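Local coordinates for protein aminopeptidase N (Francisella tularensis subsp. tularensis, PDB 5DLL) that probably releases N-terminal amino acids, preferably alanine, from peptides as a zinc-dependent aminopeptidase of the M1 family, helping to degrade intracellular peptides, at residues A[341-346]-A[350-355]; A[509-514]-A[536-541]. All coordinates share one frame; numbering follows the deposited sequence.

Interaction 1 (A[341-346]-A[350-355])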
ATOM      1  N   GLU A 341      10.378   4.406   3.219  1.00 41.27           N
ATOM      2  CA  GLU A 341      11.776   4.788   3.485  1.00 38.41           C
ATOM      3  C   GLU A 341      12.713   3.587   3.520  1.00 35.50           C
ATOM      4  O   GLU A 341      13.868   3.678   3.108  1.00 37.27           O
ATOM      5  CB  GLU A 341      11.884   5.526   4.822  1.00 39.20           C
ATOM      6  CG  GLU A 341      11.354   6.946   4.790  1.00 40.39           C
ATOM      7  CD  GLU A 341      12.175   7.847   3.895  1.00 44.64           C
ATOM      8  OE1 GLU A 341      13.422   7.765   3.930  1.00 48.26           O
ATOM      9  OE2 GLU A 341      11.570   8.640   3.148  1.00 50.03           O
ATOM     10  N   PHE A 342      12.214   2.479   4.052  1.00 33.96           N
ATOM     11  CA  PHE A 342      12.958   1.223   4.124  1.00 33.48           C
ATOM     12  C   PHE A 342      13.250   0.725   2.724  1.00 35.35           C
ATOM     13  O   PHE A 342      14.394   0.426   2.380  1.00 37.02           O
ATOM     14  CB  PHE A 342      12.127   0.205   4.908  1.00 34.49           C
ATOM     15  CG  PHE A 342      12.617  -1.216   4.817  1.00 35.31           C
ATOM     16  CD1 PHE A 342      13.906  -1.552   5.195  1.00 35.08           C
ATOM     17  CD2 PHE A 342      11.750  -2.235   4.417  1.00 36.73           C
ATOM     18  CE1 PHE A 342      14.341  -2.868   5.138  1.00 37.35           C
ATOM     19  CE2 PHE A 342      12.176  -3.552   4.360  1.00 35.18           C
ATOM     20  CZ  PHE A 342      13.475  -3.869   4.721  1.00 37.71           C
ATOM     21  N   THR A 343      12.203   0.657   1.911  1.00 38.00           N
ATOM     22  CA  THR A 343      12.342   0.273   0.514  1.00 39.57           C
ATOM     23  C   THR A 343      13.247   1.238  -0.274  1.00 40.20           C
ATOM     24  O   THR A 343      14.000   0.800  -1.141  1.00 40.75           O
ATOM     25  CB  THR A 343      10.956   0.134  -0.142  1.00 40.31           C
ATOM     26  OG1 THR A 343      10.304  -1.006   0.420  1.00 40.59           O
ATOM     27  CG2 THR A 343      11.056  -0.059  -1.652  1.00 45.21           C
ATOM     28  N   SER A 344      13.188   2.532   0.043  1.00 37.78           N
ATOM     29  CA  SER A 344      14.001   3.544  -0.639  1.00 36.23           C
ATOM     30  C   SER A 344      15.512   3.374  -0.397  1.00 40.77           C
ATOM     31  O   SER A 344      16.319   3.442  -1.338  1.00 38.83           O
ATOM     32  CB  SER A 344      13.558   4.943  -0.208  1.00 35.72           C
ATOM     33  OG  SER A 344      12.268   5.243  -0.693  1.00 34.17           O
ATOM     34  N   ASP A 345      15.884   3.156   0.862  1.00 39.80           N
ATOM     35  CA  ASP A 345      17.287   2.953   1.238  1.00 41.13           C
ATOM     36  C   ASP A 345      17.902   1.693   0.617  1.00 40.77           C
ATOM     37  O   ASP A 345      18.984   1.755   0.040  1.00 61.53           O
ATOM     38  CB  ASP A 345      17.429   2.892   2.764  1.00 39.51           C
ATOM     39  CG  ASP A 345      17.091   4.218   3.445  1.00 40.31           C
ATOM     40  OD1 ASP A 345      17.138   5.278   2.776  1.00 38.84           O
ATOM     41  OD2 ASP A 345      16.784   4.194   4.660  1.00 35.79           O
ATOM     42  N   LEU A 346      17.207   0.564   0.723  1.00 40.83           N
ATOM     43  CA  LEU A 346      17.735  -0.729   0.255  1.00 40.95           C
ATOM     44  C   LEU A 346      17.500  -1.018  -1.238  1.00 43.86           C
ATOM     45  O   LEU A 346      17.946  -2.052  -1.739  1.00 48.58           O
ATOM     46  CB  LEU A 346      17.164  -1.879   1.095  1.00 42.13           C
ATOM     47  CG  LEU A 346      17.759  -2.099   2.491  1.00 45.07           C
ATOM     48  CD1 LEU A 346      17.450  -0.945   3.433  1.00 47.34           C
ATOM     49  CD2 LEU A 346      17.233  -3.404   3.065  1.00 44.79           C
ATOM     50  N   ASP A 350      14.659   7.161  -5.656  1.00 56.51           N
ATOM     51  CA  ASP A 350      13.948   7.988  -6.632  1.00 58.88           C
ATOM     52  C   ASP A 350      12.769   7.254  -7.271  1.00 57.18           C
ATOM     53  O   ASP A 350      11.705   7.836  -7.458  1.00 65.43           O
ATOM     54  CB  ASP A 350      14.912   8.472  -7.722  1.00 64.09           C
ATOM     55  CG  ASP A 350      16.060   9.303  -7.166  1.00 71.24           C
ATOM     56  OD1 ASP A 350      15.795  10.258  -6.406  1.00 70.35           O
ATOM     57  OD2 ASP A 350      17.230   9.001  -7.493  1.00 73.18           O
ATOM     58  N   VAL A 351      12.961   5.977  -7.593  1.00 53.87           N
ATOM     59  CA  VAL A 351      11.912   5.162  -8.206  1.00 51.30           C
ATOM     60  C   VAL A 351      10.785   4.910  -7.207  1.00 49.79           C
ATOM     61  O   VAL A 351       9.607   5.119  -7.520  1.00 46.68           O
ATOM     62  CB  VAL A 351      12.464   3.811  -8.714  1.00 56.30           C
ATOM     63  CG1 VAL A 351      11.340   2.915  -9.227  1.00 55.75           C
ATOM     64  CG2 VAL A 351      13.499   4.041  -9.805  1.00 60.97           C
ATOM     65  N   LYS A 352      11.145   4.467  -6.004  1.00 44.24           N
ATOM     66  CA  LYS A 352      10.163   4.276  -4.946  1.00 42.13           C
ATOM     67  C   LYS A 352       9.365   5.552  -4.741  1.00 43.44           C
ATOM     68  O   LYS A 352       8.153   5.505  -4.555  1.00 46.07           O
ATOM     69  CB  LYS A 352      10.833   3.876  -3.628  1.00 39.77           C
ATOM     70  CG  LYS A 352       9.871   3.706  -2.455  1.00 38.71           C
ATOM     71  CD  LYS A 352       8.698   2.791  -2.796  1.00 38.14           C
ATOM     72  CE  LYS A 352       7.871   2.448  -1.567  1.00 36.95           C
ATOM     73  NZ  LYS A 352       6.562   1.834  -1.934  1.00 35.97           N
ATOM     74  N   ARG A 353      10.055   6.686  -4.787  1.00 41.13           N
ATOM     75  CA  ARG A 353       9.428   7.980  -4.574  1.00 41.54           C
ATOM     76  C   ARG A 353       8.513   8.382  -5.731  1.00 46.47           C
ATOM     77  O   ARG A 353       7.486   9.026  -5.510  1.00 53.25           O
ATOM     78  CB  ARG A 353      10.492   9.057  -4.330  1.00 44.18           C
ATOM     79  CG  ARG A 353       9.947  10.412  -3.906  1.00 45.20           C
ATOM     80  CD  ARG A 353       8.965  10.299  -2.749  1.00 41.54           C
ATOM     81  NE  ARG A 353       8.356  11.584  -2.418  1.00 41.52           N
ATOM     82  CZ  ARG A 353       7.192  11.733  -1.788  1.00 41.90           C
ATOM     83  NH1 ARG A 353       6.473  10.675  -1.419  1.00 40.38           N
ATOM     84  NH2 ARG A 353       6.734  12.958  -1.537  1.00 41.46           N
ATOM     85  N   ILE A 354       8.874   8.010  -6.958  1.00 45.25           N
ATOM     86  CA  ILE A 354       7.978   8.218  -8.102  1.00 47.69           C
ATOM     87  C   ILE A 354       6.710   7.370  -7.940  1.00 47.01           C
ATOM     88  O   ILE A 354       5.602   7.881  -8.086  1.00 47.68           O
ATOM     89  CB  ILE A 354       8.678   7.924  -9.451  1.00 48.19           C
ATOM     90  CG1 ILE A 354       9.707   9.018  -9.761  1.00 47.91           C
ATOM     91  CG2 ILE A 354       7.666   7.843 -10.592  1.00 49.63           C
ATOM     92  CD1 ILE A 354      10.730   8.630 -10.807  1.00 49.50           C
ATOM     93  N   ASP A 355       6.883   6.089  -7.617  1.00 48.77           N
ATOM     94  CA  ASP A 355       5.754   5.170  -7.418  1.00 51.67           C
ATOM     95  C   ASP A 355       4.768   5.644  -6.351  1.00 48.77           C
ATOM     96  O   ASP A 355       3.560   5.480  -6.513  1.00 60.66           O
ATOM     97  CB  ASP A 355       6.250   3.765  -7.046  1.00 56.29           C
ATOM     98  CG  ASP A 355       7.006   3.082  -8.180  1.00 68.42           C
ATOM     99  OD1 ASP A 355       6.933   3.557  -9.336  1.00 66.61           O
ATOM    100  OD2 ASP A 355       7.678   2.064  -7.909  1.00 71.70           O
TER

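Interaction 2 (A[509-514]-A[536-541])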
ATOM      1  N   ILE A 509      22.084  26.842  -7.180  1.00 81.28           N
ATOM      2  CA  ILE A 509      22.256  27.908  -6.202  1.00 86.56           C
ATOM      3  C   ILE A 509      21.072  27.949  -5.240  1.00 84.11           C
ATOM      4  O   ILE A 509      19.969  27.519  -5.582  1.00 78.49           O
ATOM      5  CB  ILE A 509      22.358  29.281  -6.910  1.00 90.64           C
ATOM      6  CG1 ILE A 509      23.327  29.212  -8.101  1.00100.48           C
ATOM      7  CG2 ILE A 509      22.769  30.376  -5.931  1.00 93.04           C
ATOM      8  CD1 ILE A 509      24.713  28.701  -7.762  1.00106.82           C
ATOM      9  N   ALA A 510      21.318  28.463  -4.034  1.00 84.91           N
ATOM     10  CA  ALA A 510      20.262  28.776  -3.066  1.00 82.48           C
ATOM     11  C   ALA A 510      19.428  27.560  -2.651  1.00 77.32           C
ATOM     12  O   ALA A 510      18.224  27.675  -2.418  1.00 71.19           O
ATOM     13  CB  ALA A 510      19.363  29.880  -3.613  1.00 80.72           C
ATOM     14  N   GLU A 511      20.080  26.404  -2.540  1.00 78.07           N
ATOM     15  CA  GLU A 511      19.396  25.161  -2.198  1.00 76.84           C
ATOM     16  C   GLU A 511      18.984  25.133  -0.722  1.00 80.39           C
ATOM     17  O   GLU A 511      19.834  25.107   0.173  1.00 80.25           O
ATOM     18  CB  GLU A 511      20.277  23.951  -2.516  1.00 75.69           C
ATOM     19  CG  GLU A 511      20.599  23.782  -3.993  1.00 74.29           C
ATOM     20  CD  GLU A 511      21.188  22.418  -4.301  1.00 73.16           C
ATOM     21  OE1 GLU A 511      22.131  21.998  -3.600  1.00 75.06           O
ATOM     22  OE2 GLU A 511      20.708  21.759  -5.245  1.00 70.75           O
ATOM     23  N   GLN A 512      17.675  25.135  -0.486  1.00 79.36           N
ATOM     24  CA  GLN A 512      17.116  25.122   0.863  1.00 77.52           C
ATOM     25  C   GLN A 512      15.649  24.694   0.828  1.00 75.42           C
ATOM     26  O   GLN A 512      15.092  24.446  -0.243  1.00 81.03           O
ATOM     27  CB  GLN A 512      17.234  26.513   1.493  1.00 77.45           C
ATOM     28  CG  GLN A 512      16.428  27.589   0.776  1.00 77.79           C
ATOM     29  CD  GLN A 512      16.594  28.970   1.386  1.00 79.38           C
ATOM     30  OE1 GLN A 512      17.312  29.150   2.371  1.00 80.78           O
ATOM     31  NE2 GLN A 512      15.923  29.956   0.801  1.00 76.76           N
ATOM     32  N   VAL A 513      15.035  24.611   2.007  1.00 73.04           N
ATOM     33  CA  VAL A 513      13.592  24.417   2.136  1.00 67.44           C
ATOM     34  C   VAL A 513      12.980  25.721   2.649  1.00 68.60           C
ATOM     35  O   VAL A 513      13.390  26.226   3.695  1.00 71.92           O
ATOM     36  CB  VAL A 513      13.253  23.281   3.129  1.00 65.29           C
ATOM     37  CG1 VAL A 513      11.743  23.124   3.278  1.00 64.55           C
ATOM     38  CG2 VAL A 513      13.894  21.968   2.689  1.00 63.38           C
ATOM     39  N   ILE A 514      12.019  26.268   1.907  1.00 68.15           N
ATOM     40  CA  ILE A 514      11.272  27.445   2.362  1.00 70.35           C
ATOM     41  C   ILE A 514       9.837  27.048   2.711  1.00 69.91           C
ATOM     42  O   ILE A 514       9.361  25.984   2.305  1.00 65.85           O
ATOM     43  CB  ILE A 514      11.296  28.608   1.339  1.00 71.37           C
ATOM     44  CG1 ILE A 514      10.675  28.198  -0.000  1.00 70.57           C
ATOM     45  CG2 ILE A 514      12.721  29.100   1.132  1.00 72.05           C
ATOM     46  CD1 ILE A 514      10.399  29.367  -0.920  1.00 72.79           C
ATOM     47  N   LEU A 536      11.363  23.471  -8.134  1.00 64.02           N
ATOM     48  CA  LEU A 536      10.369  23.649  -7.071  1.00 66.40           C
ATOM     49  C   LEU A 536       9.659  22.355  -6.677  1.00 67.81           C
ATOM     50  O   LEU A 536       9.408  21.489  -7.519  1.00 75.72           O
ATOM     51  CB  LEU A 536       9.334  24.689  -7.502  1.00 65.54           C
ATOM     52  CG  LEU A 536       9.804  26.144  -7.425  1.00 65.96           C
ATOM     53  CD1 LEU A 536       8.853  27.059  -8.182  1.00 68.33           C
ATOM     54  CD2 LEU A 536       9.947  26.587  -5.977  1.00 64.60           C
ATOM     55  N   PHE A 537       9.331  22.253  -5.389  1.00 62.39           N
ATOM     56  CA  PHE A 537       8.696  21.064  -4.814  1.00 68.54           C
ATOM     57  C   PHE A 537       9.483  19.795  -5.149  1.00 65.23           C
ATOM     58  O   PHE A 537       8.961  18.844  -5.742  1.00 60.01           O
ATOM     59  CB  PHE A 537       7.229  20.963  -5.253  1.00 68.58           C
ATOM     60  CG  PHE A 537       6.392  22.133  -4.815  1.00 67.82           C
ATOM     61  CD1 PHE A 537       5.885  22.193  -3.523  1.00 69.29           C
ATOM     62  CD2 PHE A 537       6.128  23.182  -5.687  1.00 68.50           C
ATOM     63  CE1 PHE A 537       5.120  23.274  -3.113  1.00 73.88           C
ATOM     64  CE2 PHE A 537       5.364  24.266  -5.283  1.00 65.63           C
ATOM     65  CZ  PHE A 537       4.860  24.313  -3.994  1.00 70.94           C
ATOM     66  N   ARG A 538      10.753  19.810  -4.760  1.00 59.16           N
ATOM     67  CA  ARG A 538      11.658  18.693  -4.993  1.00 58.73           C
ATOM     68  C   ARG A 538      11.235  17.473  -4.184  1.00 59.40           C
ATOM     69  O   ARG A 538      10.931  17.589  -2.996  1.00 60.95           O
ATOM     70  CB  ARG A 538      13.078  19.088  -4.614  1.00 54.90           C
ATOM     71  CG  ARG A 538      13.695  20.130  -5.525  1.00 61.08           C
ATOM     72  CD  ARG A 538      15.108  20.451  -5.070  1.00 63.61           C
ATOM     73  NE  ARG A 538      15.884  21.137  -6.097  1.00 61.91           N
ATOM     74  CZ  ARG A 538      17.191  21.377  -6.017  1.00 65.74           C
ATOM     75  NH1 ARG A 538      17.888  20.986  -4.952  1.00 65.75           N
ATOM     76  NH2 ARG A 538      17.806  22.009  -7.011  1.00 66.39           N
ATOM     77  N   ASP A 539      11.227  16.312  -4.837  1.00 61.91           N
ATOM     78  CA  ASP A 539      10.732  15.057  -4.245  1.00 65.52           C
ATOM     79  C   ASP A 539       9.260  15.140  -3.820  1.00 63.84           C
ATOM     80  O   ASP A 539       8.837  14.434  -2.895  1.00 54.35           O
ATOM     81  CB  ASP A 539      11.605  14.622  -3.059  1.00 64.55           C
ATOM     82  CG  ASP A 539      13.050  14.417  -3.447  1.00 75.35           C
ATOM     83  OD1 ASP A 539      13.316  13.550  -4.306  1.00 81.08           O
ATOM     84  OD2 ASP A 539      13.922  15.117  -2.890  1.00 77.07           O
ATOM     85  N   PHE A 540       8.487  15.990  -4.505  1.00 62.56           N
ATOM     86  CA  PHE A 540       7.070  16.190  -4.199  1.00 57.97           C
ATOM     87  C   PHE A 540       6.921  16.530  -2.713  1.00 56.28           C
ATOM     88  O   PHE A 540       6.305  15.785  -1.941  1.00 54.25           O
ATOM     89  CB  PHE A 540       6.286  14.930  -4.588  1.00 55.16           C
ATOM     90  CG  PHE A 540       4.805  15.137  -4.720  1.00 56.27           C
ATOM     91  CD1 PHE A 540       4.290  15.970  -5.706  1.00 60.19           C
ATOM     92  CD2 PHE A 540       3.918  14.464  -3.884  1.00 51.15           C
ATOM     93  CE1 PHE A 540       2.922  16.146  -5.841  1.00 56.39           C
ATOM     94  CE2 PHE A 540       2.552  14.636  -4.015  1.00 50.15           C
ATOM     95  CZ  PHE A 540       2.053  15.477  -4.994  1.00 53.93           C
ATOM     96  N   SER A 541       7.511  17.660  -2.324  1.00 50.80           N
ATOM     97  CA  SER A 541       7.655  18.015  -0.910  1.00 55.82           C
ATOM     98  C   SER A 541       6.318  18.202  -0.192  1.00 56.24           C
ATOM     99  O   SER A 541       6.232  17.971   1.014  1.00 64.77           O
ATOM    100  CB  SER A 541       8.533  19.263  -0.747  1.00 53.28           C
ATOM    101  OG  SER A 541       8.001  20.376  -1.439  1.00 54.86           O
TER

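Interaction 1 (A[341-346]-A[350-355])
Lys352 lays its aliphatic chain over Thr343 and Ser344 of the preceding helix. The CG of Lys352 is 3.3 Å from the OG of Ser344. Further out, the CD of Lys352 lies 3.9 Å from the CG2 methyl of Thr343. The lysine passes across the threonine side chain at about a right angle, and its CE still reaches the CB of Thr343 at 4.1 Å. Lys352 has CG anti to its backbone N, then bends at chi2 (51°) and runs extended to the amine. This bend carries the methylenes along the neighbouring helix rather than straight into it.

No hydrogen bond joins the two segments. The hydroxyl of Ser344 sits beside its own backbone N (chi1 -68°), which turns it back along the helix to the carbonyl O of Gln340. The amine of Lys352 makes a salt bridge to Asp356, one turn further along helix 349-369. Each polar end is therefore held within its own helix.

The contact joins helices 328-346 and 349-369 of the M1 peptidase domain, which follow each other through a very short connection. The backbones come closest at Ser344 and Lys352, whose CA atoms are 5.8 Å apart. Thr343 also touches Glu301 and Ser305 on helix 297-312, so it sits between two neighbours. Helix 349-369 in turn packs on helices 565-581 and 605-612. The chemistry is van der Waals packing of lysine methylenes on small side chains, and the charge of Lys352 is left to Asp356.

Interaction 2 (A[509-514]-A[536-541])
The OE2 of Glu511 is gripped by three donors: NH1 and NH2 of Arg538 and the side-chain amide of Asn563. The bond from Arg538 NH1 to Glu511 OE2 is the main one, at 2.9 Å and nearly straight (165°). It is part of a salt bridge. The second bond, from Arg538 NH2 to the same OE2, is weak at 3.4 Å. The carboxylate thus uses one oxygen against the guanidinium and does not make a two-oxygen fork.

OE2 lies in the guanidinium plane, at its edge. The carboxylate is turned across that plane, and the planes are 88° apart. NH1 meets OE2 from above the carboxylate plane, 53° out of it. Arg538 stretches straight from CG to NE and brings its guanidinium to the glutamate on strand 508-516. Glu511 is also extended beyond CG, and the two side chains cross at about a right angle.

Other groups hold the guanidinium. Its NE bonds to the hydroxyl of Ser535, and its NH2 makes a salt bridge to Asp562.

Arg538 is the second residue of a type II beta turn from Phe537 to Phe540. The turn belongs to the loop after strand 533-535 in the Ig-like domain. Strands 508-516 and 533-535 flank strand 495-502 in one antiparallel sheet, so the salt bridge links an edge strand to the loop leaving the other edge. Arg538 is buried while Glu511 is exposed. With Glu511 and Asp562 both acting on it, the positive charge of Arg538 is probably well balanced where the Ig-like domain meets the helical C-terminal part.

How the interactions relate
The two interactions lie in different domains, with centres 18 Å apart, yet they touch directly. Arg353, from segment 350-355 of interaction 1, probably donates a hydrogen bond from NH2 to the backbone O of Asp539 in the turn of interaction 2, at 2.9 Å. Its NH1 makes a salt bridge to Glu398. The ring of Phe540 also packs on helix 349-369. Helix 349-369 of the peptidase domain is thus joined to the Ig-like domain. Interaction 1 is the nearer to the zinc site: the side chain of Thr343 is about 8 Å from that of zinc ligand His309, and that of Lys352 about 13 Å from the metal. Interaction 2 lies away from it.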